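Local structure of quinone reductase (Klebsiella pneumoniae subsp. pneumoniae, 4GI5) at residues Leu27-Pro32 and Ala40-Ala45; Phe118-Trp123 and Ala129-Trp134. The protein binds FAD and probably works as an NAD(P)H-dependent quinone reductase with a flavodoxin-like fold. One frame throughout, in Å; residues are numbered along the deposited sequence.

Interaction 1: residues Leu27-Pro32 and Ala40-Ala45; sequences LIYAHP and ALKNFA. With FAD (flavin-adenine dinucleotide), chain H.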
loop_
_atom_site.group_PDB
_atom_site.type_symbol
_atom_site.label_atom_id
_atom_site.label_comp_id
_atom_site.label_asym_id
_atom_site.label_seq_id
_atom_site.Cartn_x
_atom_site.Cartn_y
_atom_site.Cartn_z
ATOM N N LEU B 27 4.140 14.733 12.973
ATOM C CA LEU B 27 4.635 13.324 12.869
ATOM C C LEU B 27 3.447 12.390 12.925
ATOM O O LEU B 27 2.677 12.363 13.904
ATOM C CB LEU B 27 5.624 12.958 13.991
ATOM C CG LEU B 27 6.087 11.470 14.029
ATOM C CD1 LEU B 27 6.972 11.162 12.880
ATOM C CD2 LEU B 27 6.876 11.208 15.295
ATOM N N ILE B 28 3.209 11.683 11.819
ATOM C CA ILE B 28 2.184 10.615 11.756
ATOM C C ILE B 28 2.926 9.340 12.027
ATOM O O ILE B 28 3.850 8.971 11.250
ATOM C CB ILE B 28 1.447 10.585 10.386
ATOM C CG1 ILE B 28 0.909 11.934 9.898
ATOM C CG2 ILE B 28 0.321 9.582 10.508
ATOM C CD1 ILE B 28 -0.054 12.550 10.875
ATOM N N TYR B 29 2.551 8.577 13.048
ATOM C CA TYR B 29 3.356 7.461 13.589
ATOM C C TYR B 29 2.468 6.236 13.750
ATOM O O TYR B 29 1.405 6.295 14.340
ATOM C CB TYR B 29 3.962 7.855 14.949
ATOM C CG TYR B 29 4.495 6.741 15.794
ATOM C CD1 TYR B 29 5.763 6.164 15.544
ATOM C CD2 TYR B 29 3.766 6.218 16.840
ATOM C CE1 TYR B 29 6.224 5.131 16.352
ATOM C CE2 TYR B 29 4.247 5.182 17.631
ATOM C CZ TYR B 29 5.519 4.679 17.372
ATOM O OH TYR B 29 5.938 3.634 18.175
ATOM N N ALA B 30 2.874 5.118 13.165
ATOM C CA ALA B 30 2.159 3.857 13.190
ATOM C C ALA B 30 2.966 2.702 13.715
ATOM O O ALA B 30 3.677 2.055 12.990
ATOM C CB ALA B 30 1.650 3.534 11.764
ATOM N N HIS B 31 2.892 2.441 15.046
ATOM C CA HIS B 31 3.456 1.213 15.588
ATOM C C HIS B 31 2.675 0.917 16.843
ATOM O O HIS B 31 2.452 1.840 17.608
ATOM C CB HIS B 31 4.954 1.340 15.919
ATOM C CG HIS B 31 5.593 0.010 16.091
ATOM N ND1 HIS B 31 5.315 -0.836 17.153
ATOM C CD2 HIS B 31 6.434 -0.694 15.273
ATOM C CE1 HIS B 31 6.017 -1.930 17.043
ATOM N NE2 HIS B 31 6.672 -1.890 15.893
ATOM N N PRO B 32 2.257 -0.346 16.999
ATOM C CA PRO B 32 1.455 -0.720 18.155
ATOM C C PRO B 32 2.208 -0.785 19.528
ATOM O O PRO B 32 1.585 -0.669 20.574
ATOM C CB PRO B 32 1.004 -2.110 17.766
ATOM C CG PRO B 32 1.916 -2.683 16.877
ATOM C CD PRO B 32 2.378 -1.457 16.055
ATOM N N ALA B 40 11.322 3.999 19.939
ATOM C CA ALA B 40 12.607 4.643 20.289
ATOM C C ALA B 40 12.984 5.741 19.330
ATOM O O ALA B 40 13.481 6.821 19.686
ATOM C CB ALA B 40 13.702 3.608 20.450
ATOM N N LEU B 41 12.879 5.460 18.004
ATOM C CA LEU B 41 13.188 6.454 17.055
ATOM C C LEU B 41 12.253 7.626 17.025
ATOM O O LEU B 41 12.679 8.757 16.837
ATOM C CB LEU B 41 13.230 5.775 15.648
ATOM C CG LEU B 41 14.299 4.720 15.399
ATOM C CD1 LEU B 41 13.967 3.944 14.065
ATOM C CD2 LEU B 41 15.652 5.356 15.234
ATOM N N LYS B 42 10.976 7.374 17.287
ATOM C CA LYS B 42 9.965 8.406 17.369
ATOM C C LYS B 42 10.332 9.369 18.545
ATOM O O LYS B 42 10.333 10.584 18.400
ATOM C CB LYS B 42 8.608 7.807 17.662
ATOM C CG LYS B 42 7.587 8.867 18.144
ATOM C CD LYS B 42 6.270 8.419 18.629
ATOM C CE LYS B 42 6.334 7.354 19.652
ATOM N NZ LYS B 42 6.151 7.978 20.999
ATOM N N ASN B 43 10.637 8.776 19.682
ATOM C CA ASN B 43 10.936 9.641 20.842
ATOM C C ASN B 43 12.183 10.455 20.637
ATOM O O ASN B 43 12.174 11.647 20.981
ATOM C CB ASN B 43 10.963 8.820 22.116
ATOM C CG ASN B 43 9.588 8.298 22.494
ATOM O OD1 ASN B 43 8.483 8.827 22.180
ATOM N ND2 ASN B 43 9.657 7.240 23.169
ATOM N N PHE B 44 13.203 9.882 20.006
ATOM C CA PHE B 44 14.395 10.566 19.611
ATOM C C PHE B 44 14.064 11.708 18.713
ATOM O O PHE B 44 14.580 12.836 18.877
ATOM C CB PHE B 44 15.404 9.595 18.981
ATOM C CG PHE B 44 16.673 10.234 18.557
ATOM C CD1 PHE B 44 17.732 10.344 19.500
ATOM C CD2 PHE B 44 16.786 10.841 17.338
ATOM C CE1 PHE B 44 18.897 10.998 19.153
ATOM C CE2 PHE B 44 17.947 11.528 16.949
ATOM C CZ PHE B 44 19.022 11.582 17.859
ATOM N N ALA B 45 13.244 11.461 17.657
ATOM C CA ALA B 45 12.976 12.520 16.697
ATOM C C ALA B 45 12.223 13.684 17.326
ATOM O O ALA B 45 12.558 14.874 17.058
ATOM C CB ALA B 45 12.108 12.003 15.527
HETATM P PA FAD H . 11.082 -4.190 17.064
HETATM O O1A FAD H . 10.385 -3.428 18.114
HETATM O O2A FAD H . 10.805 -5.575 16.710
HETATM O O5B FAD H . 12.691 -4.168 17.360
HETATM C C5B FAD H . 13.723 -4.572 16.437
HETATM C C4B FAD H . 15.012 -4.688 17.183
HETATM O O4B FAD H . 15.452 -3.387 17.500
HETATM C C3B FAD H . 14.914 -5.543 18.423
HETATM O O3B FAD H . 16.025 -6.425 18.356
HETATM C C2B FAD H . 15.109 -4.487 19.471
HETATM O O2B FAD H . 15.622 -5.003 20.727
HETATM C C1B FAD H . 15.991 -3.435 18.888
HETATM N N9A FAD H . 15.816 -2.141 19.603
HETATM C C8A FAD H . 14.639 -1.492 20.119
HETATM N N7A FAD H . 14.917 -0.360 20.724
HETATM C C5A FAD H . 16.280 -0.382 20.692
HETATM C C6A FAD H . 17.336 0.454 21.263
HETATM N N6A FAD H . 16.872 1.504 21.856
HETATM N N1A FAD H . 18.673 0.188 21.055
HETATM C C2A FAD H . 19.027 -0.878 20.344
HETATM N N3A FAD H . 18.071 -1.735 19.818
HETATM C C4A FAD H . 16.830 -1.443 19.984
HETATM N N1 FAD H . 10.333 -6.214 6.236
HETATM C C2 FAD H . 10.612 -5.909 4.951
HETATM O O2 FAD H . 11.823 -5.618 4.565
HETATM N N3 FAD H . 9.624 -5.897 3.986
HETATM C C4 FAD H . 8.368 -6.305 4.249
HETATM O O4 FAD H . 7.469 -6.211 3.402
HETATM C C4X FAD H . 8.065 -6.665 5.608
HETATM N N5 FAD H . 6.789 -7.016 5.947
HETATM C C5X FAD H . 6.466 -7.255 7.309
HETATM C C6 FAD H . 5.226 -7.502 7.661
HETATM C C7 FAD H . 4.857 -7.626 8.998
HETATM C C7M FAD H . 3.446 -7.890 9.377
HETATM C C8 FAD H . 5.861 -7.583 9.995
HETATM C C8M FAD H . 5.484 -7.792 11.437
HETATM C C9 FAD H . 7.157 -7.353 9.656
HETATM C C9A FAD H . 7.497 -7.151 8.287
HETATM N N10 FAD H . 8.767 -6.776 7.906
HETATM C C10 FAD H . 9.087 -6.512 6.582
HETATM C "C1'" FAD H . 9.846 -6.582 8.886
HETATM C "C2'" FAD H . 9.590 -5.205 9.502
HETATM O "O2'" FAD H . 9.783 -4.080 8.640
HETATM C "C3'" FAD H . 10.491 -4.992 10.762
HETATM O "O3'" FAD H . 10.025 -6.011 11.683
HETATM C "C4'" FAD H . 10.312 -3.628 11.440
HETATM O "O4'" FAD H . 10.889 -2.648 10.639
HETATM C "C5'" FAD H . 11.093 -3.597 12.781
HETATM O "O5'" FAD H . 10.772 -2.416 13.443
HETATM P P FAD H . 9.991 -2.559 14.882
HETATM O O1P FAD H . 9.833 -1.187 15.414
HETATM O O2P FAD H . 8.782 -3.378 14.816
HETATM O O3P FAD H . 11.169 -3.340 15.664
#
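The aliphatic chain of K42 lies across the ring of Y29, its CD seated over the middle of one face, 3.6 Å from the ring centroid in a CH-pi contact. The next carbon, CE, sits over the far end of the same face, 3.6 Å from Y29 CZ, while K42 CG meets CD2 of L27 at 3.8 Å. Y29 swings its CG away from the backbone N (chi1 164°), and K42 does the same before bending at chi3 and chi4. That bend carries K42 NZ past the ring to its own helix, where it donates to OD1 of N43 at 2.7 Å, from 33° off the carbonyl plane. On the other face of Y29 lies the backbone N of H31, offset toward the rim. Here strand 24-29 has run out into the loop before helix 37-51, the first beta-alpha step of the flavodoxin-like fold. H31 gives its NE2 hydrogen to FAD O2P at 2.8 Å, with the phosphate oxygen in the ring plane; its ND1 accepts from the backbone N of E33, so bonds at both nitrogens fix the ring's rotation. At 5.1 Å from the Y29 centroid, K42 NZ adds at most a weak cation-pi attraction, leaving mainly hydrocarbon packing between the segments.

Interaction 2: residues Phe118-Trp123 and Ala129-Trp134; sequences FQFPLW and AIMKGW. With FAD (flavin-adenine dinucleotide), chain H.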
loop_
_atom_site.group_PDB
_atom_site.type_symbol
_atom_site.label_atom_id
_atom_site.label_comp_id
_atom_site.label_asym_id
_atom_site.label_seq_id
_atom_site.Cartn_x
_atom_site.Cartn_y
_atom_site.Cartn_z
ATOM N N PHE B 118 6.023 10.878 8.059
ATOM C CA PHE B 118 5.294 9.620 8.242
ATOM C C PHE B 118 6.307 8.572 8.668
ATOM O O PHE B 118 7.239 8.236 7.910
ATOM C CB PHE B 118 4.615 9.148 6.937
ATOM C CG PHE B 118 3.583 10.115 6.420
ATOM C CD1 PHE B 118 3.925 11.287 5.774
ATOM C CD2 PHE B 118 2.255 9.836 6.645
ATOM C CE1 PHE B 118 2.915 12.156 5.308
ATOM C CE2 PHE B 118 1.283 10.680 6.134
ATOM C CZ PHE B 118 1.610 11.799 5.542
ATOM N N GLN B 119 6.101 7.977 9.854
ATOM C CA GLN B 119 7.011 7.027 10.379
ATOM C C GLN B 119 6.306 5.692 10.632
ATOM O O GLN B 119 5.274 5.649 11.281
ATOM C CB GLN B 119 7.603 7.466 11.727
ATOM C CG GLN B 119 8.606 6.543 12.247
ATOM C CD GLN B 119 8.999 6.794 13.658
ATOM O OE1 GLN B 119 8.909 7.910 14.149
ATOM N NE2 GLN B 119 9.473 5.730 14.302
ATOM N N PHE B 120 6.877 4.639 10.026
ATOM C CA PHE B 120 6.291 3.308 10.069
ATOM C C PHE B 120 7.271 2.201 9.759
ATOM O O PHE B 120 8.215 2.391 9.021
ATOM C CB PHE B 120 5.082 3.213 9.131
ATOM C CG PHE B 120 5.386 3.522 7.693
ATOM C CD1 PHE B 120 5.341 4.825 7.256
ATOM C CD2 PHE B 120 5.658 2.510 6.763
ATOM C CE1 PHE B 120 5.638 5.150 5.959
ATOM C CE2 PHE B 120 5.856 2.809 5.424
ATOM C CZ PHE B 120 5.914 4.148 5.030
ATOM N N PRO B 121 7.066 1.001 10.353
ATOM C CA PRO B 121 7.741 -0.200 9.842
ATOM C C PRO B 121 7.139 -0.560 8.482
ATOM O O PRO B 121 5.917 -0.442 8.294
ATOM C CB PRO B 121 7.390 -1.273 10.888
ATOM C CG PRO B 121 6.032 -0.800 11.367
ATOM C CD PRO B 121 6.019 0.680 11.346
ATOM N N LEU B 122 7.974 -1.022 7.585
ATOM C CA LEU B 122 7.511 -1.582 6.316
ATOM C C LEU B 122 6.848 -2.890 6.576
ATOM O O LEU B 122 7.484 -3.841 7.080
ATOM C CB LEU B 122 8.723 -1.677 5.350
ATOM C CG LEU B 122 8.284 -1.878 3.900
ATOM C CD1 LEU B 122 7.548 -0.698 3.320
ATOM C CD2 LEU B 122 9.541 -2.166 3.133
ATOM N N TRP B 123 5.545 -2.991 6.292
ATOM C CA TRP B 123 4.794 -4.227 6.516
ATOM C C TRP B 123 4.198 -4.608 5.120
ATOM O O TRP B 123 3.384 -3.832 4.569
ATOM C CB TRP B 123 3.646 -4.064 7.521
ATOM C CG TRP B 123 4.085 -4.101 8.961
ATOM C CD1 TRP B 123 5.327 -4.232 9.465
ATOM C CD2 TRP B 123 3.200 -3.894 10.114
ATOM N NE1 TRP B 123 5.283 -4.218 10.889
ATOM C CE2 TRP B 123 3.996 -3.974 11.280
ATOM C CE3 TRP B 123 1.861 -3.722 10.245
ATOM C CZ2 TRP B 123 3.441 -3.837 12.541
ATOM C CZ3 TRP B 123 1.289 -3.542 11.516
ATOM C CH2 TRP B 123 2.099 -3.644 12.634
ATOM N N ALA B 129 -1.687 -1.118 7.890
ATOM C CA ALA B 129 -3.073 -0.777 7.660
ATOM C C ALA B 129 -3.589 0.454 8.372
ATOM O O ALA B 129 -4.376 1.225 7.818
ATOM C CB ALA B 129 -3.965 -1.958 7.917
ATOM N N ILE B 130 -3.236 0.642 9.636
ATOM C CA ILE B 130 -3.799 1.741 10.378
ATOM C C ILE B 130 -3.382 3.108 9.774
ATOM O O ILE B 130 -4.180 4.056 9.756
ATOM C CB ILE B 130 -3.437 1.661 11.904
ATOM C CG1 ILE B 130 -4.327 2.579 12.709
ATOM C CG2 ILE B 130 -2.019 1.971 12.163
ATOM C CD1 ILE B 130 -4.183 2.293 14.233
HETATM N N MSE B 131 -2.174 3.139 9.231
HETATM C CA MSE B 131 -1.639 4.349 8.546
HETATM C C MSE B 131 -2.336 4.521 7.190
HETATM O O MSE B 131 -2.693 5.642 6.795
HETATM C CB MSE B 131 -0.091 4.472 8.359
HETATM C CG MSE B 131 0.385 6.015 8.048
HETATM SE SE MSE B 131 2.234 5.655 7.775
HETATM C CE MSE B 131 2.449 6.505 9.626
ATOM N N LYS B 132 -2.491 3.446 6.444
ATOM C CA LYS B 132 -3.258 3.517 5.201
ATOM C C LYS B 132 -4.672 4.005 5.492
ATOM O O LYS B 132 -5.253 4.760 4.708
ATOM C CB LYS B 132 -3.361 2.158 4.571
ATOM C CG LYS B 132 -4.107 2.097 3.213
ATOM C CD LYS B 132 -3.338 2.978 2.225
ATOM C CE LYS B 132 -3.994 3.147 0.927
ATOM N NZ LYS B 132 -5.362 2.882 0.540
ATOM N N GLY B 133 -5.233 3.649 6.632
ATOM C CA GLY B 133 -6.555 4.152 6.986
ATOM C C GLY B 133 -6.617 5.626 7.352
ATOM O O GLY B 133 -7.636 6.250 7.102
ATOM N N TRP B 134 -5.542 6.161 7.894
ATOM C CA TRP B 134 -5.362 7.575 8.008
ATOM C C TRP B 134 -5.400 8.283 6.658
ATOM O O TRP B 134 -6.182 9.225 6.463
ATOM C CB TRP B 134 -4.164 7.885 8.811
ATOM C CG TRP B 134 -3.877 9.295 9.107
ATOM C CD1 TRP B 134 -4.219 9.968 10.332
ATOM C CD2 TRP B 134 -3.251 10.280 8.301
ATOM N NE1 TRP B 134 -3.744 11.280 10.285
ATOM C CE2 TRP B 134 -3.230 11.521 9.054
ATOM C CE3 TRP B 134 -2.725 10.282 6.990
ATOM C CZ2 TRP B 134 -2.684 12.684 8.529
ATOM C CZ3 TRP B 134 -2.162 11.471 6.479
ATOM C CH2 TRP B 134 -2.129 12.635 7.288
HETATM P PA FAD H . 11.082 -4.190 17.064
HETATM O O1A FAD H . 10.385 -3.428 18.114
HETATM O O2A FAD H . 10.805 -5.575 16.710
HETATM O O5B FAD H . 12.691 -4.168 17.360
HETATM C C5B FAD H . 13.723 -4.572 16.437
HETATM C C4B FAD H . 15.012 -4.688 17.183
HETATM O O4B FAD H . 15.452 -3.387 17.500
HETATM C C3B FAD H . 14.914 -5.543 18.423
HETATM O O3B FAD H . 16.025 -6.425 18.356
HETATM C C2B FAD H . 15.109 -4.487 19.471
HETATM O O2B FAD H . 15.622 -5.003 20.727
HETATM C C1B FAD H . 15.991 -3.435 18.888
HETATM N N9A FAD H . 15.816 -2.141 19.603
HETATM C C8A FAD H . 14.639 -1.492 20.119
HETATM N N7A FAD H . 14.917 -0.360 20.724
HETATM C C5A FAD H . 16.280 -0.382 20.692
HETATM C C6A FAD H . 17.336 0.454 21.263
HETATM N N6A FAD H . 16.872 1.504 21.856
HETATM N N1A FAD H . 18.673 0.188 21.055
HETATM C C2A FAD H . 19.027 -0.878 20.344
HETATM N N3A FAD H . 18.071 -1.735 19.818
HETATM C C4A FAD H . 16.830 -1.443 19.984
HETATM N N1 FAD H . 10.333 -6.214 6.236
HETATM C C2 FAD H . 10.612 -5.909 4.951
HETATM O O2 FAD H . 11.823 -5.618 4.565
HETATM N N3 FAD H . 9.624 -5.897 3.986
HETATM C C4 FAD H . 8.368 -6.305 4.249
HETATM O O4 FAD H . 7.469 -6.211 3.402
HETATM C C4X FAD H . 8.065 -6.665 5.608
HETATM N N5 FAD H . 6.789 -7.016 5.947
HETATM C C5X FAD H . 6.466 -7.255 7.309
HETATM C C6 FAD H . 5.226 -7.502 7.661
HETATM C C7 FAD H . 4.857 -7.626 8.998
HETATM C C7M FAD H . 3.446 -7.890 9.377
HETATM C C8 FAD H . 5.861 -7.583 9.995
HETATM C C8M FAD H . 5.484 -7.792 11.437
HETATM C C9 FAD H . 7.157 -7.353 9.656
HETATM C C9A FAD H . 7.497 -7.151 8.287
HETATM N N10 FAD H . 8.767 -6.776 7.906
HETATM C C10 FAD H . 9.087 -6.512 6.582
HETATM C "C1'" FAD H . 9.846 -6.582 8.886
HETATM C "C2'" FAD H . 9.590 -5.205 9.502
HETATM O "O2'" FAD H . 9.783 -4.080 8.640
HETATM C "C3'" FAD H . 10.491 -4.992 10.762
HETATM O "O3'" FAD H . 10.025 -6.011 11.683
HETATM C "C4'" FAD H . 10.312 -3.628 11.440
HETATM O "O4'" FAD H . 10.889 -2.648 10.639
HETATM C "C5'" FAD H . 11.093 -3.597 12.781
HETATM O "O5'" FAD H . 10.772 -2.416 13.443
HETATM P P FAD H . 9.991 -2.559 14.882
HETATM O O1P FAD H . 9.833 -1.187 15.414
HETATM O O2P FAD H . 8.782 -3.378 14.816
HETATM O O3P FAD H . 11.169 -3.340 15.664
#
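The F118 ring turns its edge to the six-membered ring of W134 in an offset edge-to-face pair, planes at 78° and centroids 5.6 Å apart. F118 CE2 makes the closest touch, 3.6 Å from W134 CZ3, which lies in the plane of the phenyl ring. W123 is sandwiched: the dimethylbenzene end of the flavin lies over one face, with W123 CD1 3.4 Å from FAD C8, and CG of P121 rests on the other, toward the rim. Beside F120, the selenium of selenomethionine M131 approaches obliquely, 4.1 Å from the ring centroid, in a Met-aromatic contact. F120 holds its CG between the backbone N and the carbonyl carbon (chi1 58°), which places CD1 next to that selenium. Beyond it, M131 bends at chi3 and brings CE to 3.4 Å from the backbone O of Q119. This is how strand 115-121 of the parallel flavodoxin-like sheet packs on helix 129-138, the axes of strand 118-121 and helix 129-134 running roughly antiparallel, at 152°. Further along the chain, the backbone O of L122 accepts a hydrogen bond from the ribityl hydroxyl FAD O2' at 2.8 Å. At the helix, NE1 of W134 is tied to E106, while K132 NZ forms a salt bridge with D136 and reaches the backbone O of W123 in the second subunit.

From the N terminus, the chain runs up strand 24-29, turns through the loop at H31 and comes back down helix 37-51; interaction 1 closes that short loop. Interaction 2 opens only much later, where strand 115-121 leads through the flavin-binding turn into helix 129-138, so the two loops follow in series and neither nest nor cross. They meet in the sheet, where the strands are parallel neighbours: I28 O probably accepts a hydrogen bond from Q119 N, and Q119 O one from A30 N. I28 O also packs against CE of M131. Together they tie both helices to adjacent strands, and the residues that follow at their C-terminal ends meet one FAD, at its phosphate and at its ribityl chain and flavin.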